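Local atomic coordinates of USP37 protein (Homo sapiens, PDB entry 3U12), a protein that is probably a cysteine-type deubiquitinase cleaving bonds made by the C-terminal glycine of ubiquitin, and is represented here by its pleckstrin homology domain. Residues G24-R29 / G41-V46; I73-L78 / M89-D94. All coordinates share one frame; numbering follows the deposited sequence.

Contact 1: residues G24-R29 / G41-V46; sequences GPIRIR and GSFEIV
Gly24 and Gly41 are joined by a reciprocal pair of backbone hydrogen bonds, the antiparallel hydrogen-bonded pair that joins the two segments; Ile26 carries the pairing on to Lys39. Gly24 N reaches Gly41 O at 3.0 Å, and the bond is nearly straight (164° at the hydrogen). The return bond, Gly41 N to Gly24 O at 3.1 Å, is more bent, and its donor stands well above the plane of the Gly24 carbonyl. Gly24 sits at a corner of the chain, between strand 21-23 and strand 25-30, both of which pair with strand 39-48. The directions of strands 25-29 and 41-46 differ by 69°, far from antiparallel, as the chain turns a corner of the PH-domain barrel, and side chains fill the angle between them. Ile26 sends its CG1 branch inward: with chi2 extended at 168°, CD1 lies 3.3 Å from Ser42 N and 3.5 Å from Gly41 C, where glycine leaves room for the methyl. The same CD1 meets Phe43 CE1 obliquely at 3.6 Å, and Ile26 CG2 adds a second touch on CE1 at 3.8 Å. Ile100 of strand 97-104 touches both Ile26 and Phe43, while Ile22, Leu54 and Leu98 also touch Phe43.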
loop_
_atom_site.group_PDB
_atom_site.type_symbol
_atom_site.label_atom_id
_atom_site.label_comp_id
_atom_site.label_asym_id
_atom_site.label_seq_id
_atom_site.Cartn_x
_atom_site.Cartn_y
_atom_site.Cartn_z
ATOM N N GLY A 24 5.259 8.306 1.826
ATOM C CA GLY A 24 4.502 9.063 2.815
ATOM C C GLY A 24 4.419 8.381 4.165
ATOM O O GLY A 24 4.861 7.241 4.299
ATOM N N PRO A 25 3.830 9.038 5.189
ATOM C CA PRO A 25 3.647 8.350 6.475
ATOM C C PRO A 25 2.787 7.094 6.272
ATOM O O PRO A 25 1.785 7.125 5.548
ATOM C CB PRO A 25 2.952 9.400 7.348
ATOM C CG PRO A 25 3.220 10.713 6.670
ATOM C CD PRO A 25 3.214 10.383 5.212
ATOM N N ILE A 26 3.225 5.986 6.863
ATOM C CA ILE A 26 2.580 4.681 6.754
ATOM C C ILE A 26 2.134 4.140 8.124
ATOM O O ILE A 26 2.893 4.194 9.083
ATOM C CB ILE A 26 3.528 3.672 6.033
ATOM C CG1 ILE A 26 3.692 4.048 4.526
ATOM C CG2 ILE A 26 3.042 2.191 6.186
ATOM C CD1 ILE A 26 4.841 3.277 3.796
ATOM N N ARG A 27 0.905 3.589 8.183
ATOM C CA ARG A 27 0.345 2.958 9.372
ATOM C C ARG A 27 -0.230 1.625 8.912
ATOM O O ARG A 27 -0.910 1.575 7.892
ATOM C CB ARG A 27 -0.775 3.830 9.970
ATOM C CG ARG A 27 -0.737 3.924 11.476
ATOM C CD ARG A 27 -2.092 4.294 12.047
ATOM N NE ARG A 27 -2.934 3.110 12.223
ATOM C CZ ARG A 27 -4.131 2.944 11.668
ATOM N NH1 ARG A 27 -4.660 3.901 10.913
ATOM N NH2 ARG A 27 -4.816 1.828 11.877
ATOM N N ILE A 28 0.069 0.541 9.632
ATOM C CA ILE A 28 -0.427 -0.780 9.256
ATOM C C ILE A 28 -1.102 -1.466 10.451
ATOM O O ILE A 28 -0.669 -1.303 11.594
ATOM C CB ILE A 28 0.749 -1.650 8.673
ATOM C CG1 ILE A 28 1.319 -1.016 7.356
ATOM C CG2 ILE A 28 0.325 -3.113 8.406
ATOM C CD1 ILE A 28 2.616 -1.570 6.966
ATOM N N ARG A 29 -2.157 -2.234 10.175
ATOM C CA ARG A 29 -2.852 -3.055 11.156
ATOM C C ARG A 29 -2.840 -4.471 10.549
ATOM O O ARG A 29 -3.494 -4.714 9.531
ATOM C CB ARG A 29 -4.274 -2.519 11.424
ATOM C CG ARG A 29 -5.153 -3.426 12.289
ATOM C CD ARG A 29 -6.452 -2.759 12.748
ATOM N NE ARG A 29 -7.226 -2.161 11.651
ATOM C CZ ARG A 29 -8.092 -2.822 10.886
ATOM N NH1 ARG A 29 -8.306 -4.118 11.078
ATOM N NH2 ARG A 29 -8.746 -2.192 9.920
ATOM N N GLY A 41 7.751 6.264 5.006
ATOM C CA GLY A 41 8.295 5.184 4.189
ATOM C C GLY A 41 7.712 5.104 2.805
ATOM O O GLY A 41 7.241 6.102 2.282
ATOM N N SER A 42 7.713 3.908 2.210
ATOM C CA SER A 42 7.174 3.736 0.880
ATOM C C SER A 42 6.500 2.372 0.708
ATOM O O SER A 42 6.810 1.434 1.455
ATOM C CB SER A 42 8.292 3.912 -0.153
ATOM O OG SER A 42 9.189 2.812 -0.099
ATOM N N PHE A 43 5.551 2.303 -0.249
ATOM C CA PHE A 43 4.893 1.105 -0.759
ATOM C C PHE A 43 5.519 0.896 -2.145
ATOM O O PHE A 43 5.530 1.828 -2.945
ATOM C CB PHE A 43 3.386 1.306 -0.947
ATOM C CG PHE A 43 2.532 1.272 0.300
ATOM C CD1 PHE A 43 3.084 0.963 1.540
ATOM C CD2 PHE A 43 1.166 1.525 0.232
ATOM C CE1 PHE A 43 2.289 0.966 2.698
ATOM C CE2 PHE A 43 0.374 1.492 1.383
ATOM C CZ PHE A 43 0.943 1.254 2.605
ATOM N N GLU A 44 6.025 -0.299 -2.431
ATOM C CA GLU A 44 6.635 -0.581 -3.740
ATOM C C GLU A 44 6.031 -1.869 -4.267
ATOM O O GLU A 44 5.939 -2.845 -3.520
ATOM C CB GLU A 44 8.151 -0.788 -3.566
ATOM C CG GLU A 44 8.924 -1.034 -4.853
ATOM C CD GLU A 44 10.424 -1.187 -4.682
ATOM O OE1 GLU A 44 10.855 -1.842 -3.710
ATOM O OE2 GLU A 44 11.172 -0.699 -5.557
ATOM N N ILE A 45 5.697 -1.902 -5.560
ATOM C CA ILE A 45 5.181 -3.137 -6.132
ATOM C C ILE A 45 6.364 -4.030 -6.548
ATOM O O ILE A 45 7.291 -3.549 -7.209
ATOM C CB ILE A 45 4.252 -2.849 -7.344
ATOM C CG1 ILE A 45 2.947 -2.076 -6.936
ATOM C CG2 ILE A 45 3.917 -4.141 -8.115
ATOM C CD1 ILE A 45 2.056 -2.740 -5.809
ATOM N N VAL A 46 6.290 -5.336 -6.218
ATOM C CA VAL A 46 7.280 -6.328 -6.673
ATOM C C VAL A 46 6.527 -7.524 -7.302
ATOM O O VAL A 46 5.339 -7.647 -7.086
ATOM C CB VAL A 46 8.277 -6.802 -5.572
ATOM C CG1 VAL A 46 9.122 -5.642 -5.048
ATOM C CG2 VAL A 46 7.556 -7.536 -4.439
#

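Contact 2: residues I73-L78 / M89-D94; sequences IKNVVL and MLTLQD. With SO4 (sulfate ion), chain C.
Thr91 O accepts two backbone bonds, from Lys74 N at 2.9 Å and from Asn75 N at 3.1 Å, both arriving from the same face of its carbonyl plane. Two residues set against one make a classic beta bulge, which shifts the register of this antiparallel hairpin by one. Beyond it the ladder is regular: Thr91 N binds Asn75 O, and Val77 and Met89 (selenomethionine) exchange a close reciprocal pair. At the bulge the Asn75 and Thr91 side chains rise together from the same face of the sheet; chi1 of 55° brings Asn75 OD1 to 3.0 Å from Thr91 OG1, and a water bridges OD1 to Met89 O, the latter bond weak. At the hairpin's open end the extended Gln93 side chain directs NE2 to Ile73 O at 3.1 Å, almost straight (176°) and in its own amide plane though above that of the carbonyl. NE2 also donates to O4 of a sulfate at 2.8 Å, an ion probably from the crystallisation liquor and shared with His71 and Asn121. On the other face Leu90 CD1 touches Val76 CG2 at 3.7 Å and, more loosely, Ile73 CG2. Helix 105-119 covers Ile73 and Val76 through Val118 and Leu115, and strand 97-104 pairs with strand 85-92 along its other edge.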
loop_
_atom_site.group_PDB
_atom_site.type_symbol
_atom_site.label_atom_id
_atom_site.label_comp_id
_atom_site.label_asym_id
_atom_site.label_seq_id
_atom_site.Cartn_x
_atom_site.Cartn_y
_atom_site.Cartn_z
ATOM N N ILE A 73 -6.505 -8.923 -2.465
ATOM C CA ILE A 73 -7.015 -7.561 -2.266
ATOM C C ILE A 73 -8.518 -7.634 -1.986
ATOM O O ILE A 73 -9.261 -8.290 -2.730
ATOM C CB ILE A 73 -6.722 -6.627 -3.478
ATOM C CG1 ILE A 73 -5.197 -6.400 -3.664
ATOM C CG2 ILE A 73 -7.453 -5.276 -3.330
ATOM C CD1 ILE A 73 -4.854 -5.614 -5.021
ATOM N N LYS A 74 -8.947 -6.970 -0.907
ATOM C CA LYS A 74 -10.347 -6.900 -0.516
ATOM C C LYS A 74 -10.904 -5.586 -1.038
ATOM O O LYS A 74 -11.877 -5.598 -1.798
ATOM C CB LYS A 74 -10.503 -7.011 1.012
ATOM C CG LYS A 74 -11.934 -7.382 1.427
ATOM C CD LYS A 74 -12.242 -7.016 2.864
ATOM C CE LYS A 74 -12.006 -8.146 3.833
ATOM N NZ LYS A 74 -12.646 -7.864 5.146
ATOM N N ASN A 75 -10.284 -4.447 -0.657
ATOM C CA ASN A 75 -10.728 -3.126 -1.132
ATOM C C ASN A 75 -9.608 -2.084 -1.086
ATOM O O ASN A 75 -8.579 -2.266 -0.408
ATOM C CB ASN A 75 -11.994 -2.631 -0.400
ATOM C CG ASN A 75 -11.924 -2.580 1.099
ATOM O OD1 ASN A 75 -11.186 -1.787 1.684
ATOM N ND2 ASN A 75 -12.780 -3.352 1.752
ATOM N N VAL A 76 -9.773 -1.042 -1.888
ATOM C CA VAL A 76 -8.858 0.095 -2.003
ATOM C C VAL A 76 -9.679 1.380 -1.980
ATOM O O VAL A 76 -10.597 1.552 -2.788
ATOM C CB VAL A 76 -7.896 0.058 -3.230
ATOM C CG1 VAL A 76 -6.760 1.061 -3.049
ATOM C CG2 VAL A 76 -7.330 -1.337 -3.473
ATOM N N VAL A 77 -9.380 2.257 -1.026
ATOM C CA VAL A 77 -10.085 3.522 -0.859
ATOM C C VAL A 77 -9.052 4.647 -0.876
ATOM O O VAL A 77 -7.981 4.499 -0.280
ATOM C CB VAL A 77 -10.935 3.545 0.466
ATOM C CG1 VAL A 77 -11.628 4.890 0.674
ATOM C CG2 VAL A 77 -11.971 2.421 0.495
ATOM N N LEU A 78 -9.381 5.761 -1.551
ATOM C CA LEU A 78 -8.605 6.998 -1.553
ATOM C C LEU A 78 -9.441 8.047 -0.858
ATOM O O LEU A 78 -10.643 8.146 -1.115
ATOM C CB LEU A 78 -8.290 7.529 -2.963
ATOM C CG LEU A 78 -7.248 6.841 -3.826
ATOM C CD1 LEU A 78 -7.024 7.640 -5.093
ATOM C CD2 LEU A 78 -5.933 6.711 -3.119
HETATM N N MSE A 89 -5.888 3.702 1.257
HETATM C CA MSE A 89 -6.166 2.660 2.245
HETATM C C MSE A 89 -6.471 1.350 1.548
HETATM O O MSE A 89 -7.410 1.245 0.761
HETATM C CB MSE A 89 -7.306 3.105 3.177
HETATM C CG MSE A 89 -6.884 4.250 4.070
HETATM SE SE MSE A 89 -8.362 5.306 4.671
HETATM C CE MSE A 89 -7.752 5.665 6.468
ATOM N N LEU A 90 -5.604 0.397 1.770
ATOM C CA LEU A 90 -5.653 -0.930 1.179
ATOM C C LEU A 90 -6.017 -1.962 2.234
ATOM O O LEU A 90 -5.257 -2.156 3.183
ATOM C CB LEU A 90 -4.261 -1.247 0.602
ATOM C CG LEU A 90 -4.009 -2.650 0.031
ATOM C CD1 LEU A 90 -4.907 -2.948 -1.162
ATOM C CD2 LEU A 90 -2.543 -2.814 -0.352
ATOM N N THR A 91 -7.149 -2.651 2.036
ATOM C CA THR A 91 -7.555 -3.762 2.887
ATOM C C THR A 91 -7.305 -5.047 2.102
ATOM O O THR A 91 -7.716 -5.165 0.942
ATOM C CB THR A 91 -9.002 -3.634 3.360
ATOM O OG1 THR A 91 -9.231 -2.313 3.848
ATOM C CG2 THR A 91 -9.368 -4.666 4.432
ATOM N N LEU A 92 -6.652 -6.011 2.741
ATOM C CA LEU A 92 -6.386 -7.320 2.150
ATOM C C LEU A 92 -7.438 -8.330 2.588
ATOM O O LEU A 92 -8.156 -8.049 3.533
ATOM C CB LEU A 92 -4.959 -7.791 2.516
ATOM C CG LEU A 92 -3.823 -6.839 2.054
ATOM C CD1 LEU A 92 -2.443 -7.367 2.486
ATOM C CD2 LEU A 92 -3.904 -6.567 0.551
ATOM N N GLN A 93 -7.532 -9.499 1.911
ATOM C CA GLN A 93 -8.525 -10.542 2.198
ATOM C C GLN A 93 -8.297 -11.204 3.565
ATOM O O GLN A 93 -9.245 -11.743 4.150
ATOM C CB GLN A 93 -8.609 -11.583 1.057
ATOM C CG GLN A 93 -9.297 -11.010 -0.201
ATOM C CD GLN A 93 -9.438 -11.948 -1.387
ATOM O OE1 GLN A 93 -9.569 -13.174 -1.257
ATOM N NE2 GLN A 93 -9.532 -11.367 -2.585
ATOM N N ASP A 94 -7.069 -11.107 4.100
ATOM C CA ASP A 94 -6.768 -11.633 5.427
ATOM C C ASP A 94 -7.023 -10.557 6.515
ATOM O O ASP A 94 -6.689 -10.765 7.681
ATOM C CB ASP A 94 -5.345 -12.198 5.483
ATOM C CG ASP A 94 -4.255 -11.159 5.571
ATOM O OD1 ASP A 94 -4.448 -10.045 5.032
ATOM O OD2 ASP A 94 -3.176 -11.481 6.118
HETATM S S SO4 C . -9.827 -13.728 -5.959
HETATM O O1 SO4 C . -11.168 -14.108 -6.428
HETATM O O2 SO4 C . -9.232 -14.854 -5.224
HETATM O O3 SO4 C . -8.994 -13.390 -7.117
HETATM O O4 SO4 C . -9.927 -12.554 -5.074
HETATM O O HOH W 1 -9.385 -0.064 2.220
#

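Both contacts belong to the same curled antiparallel sheet, yet they join different strands; their centres lie about 13 Å apart and their nearest atoms about 5 Å, so they do not touch. Contact 1 is buried near the centre of the domain: within its segments one glycine pair is bonded before the strands diverge, and beyond those two backbone bonds comes apolar packing of Ile26 on Phe43. Contact 2, only partly buried, is a true hairpin with a ladder of backbone bonds and more than twice the buried surface; one face is apolar and lies under helix 105-119, the other is mixed, with Asn75, Thr91 and a bound water beside Val77 and Met89. Strand 97-104 connects them, pairing with strands 25-30 and 85-92.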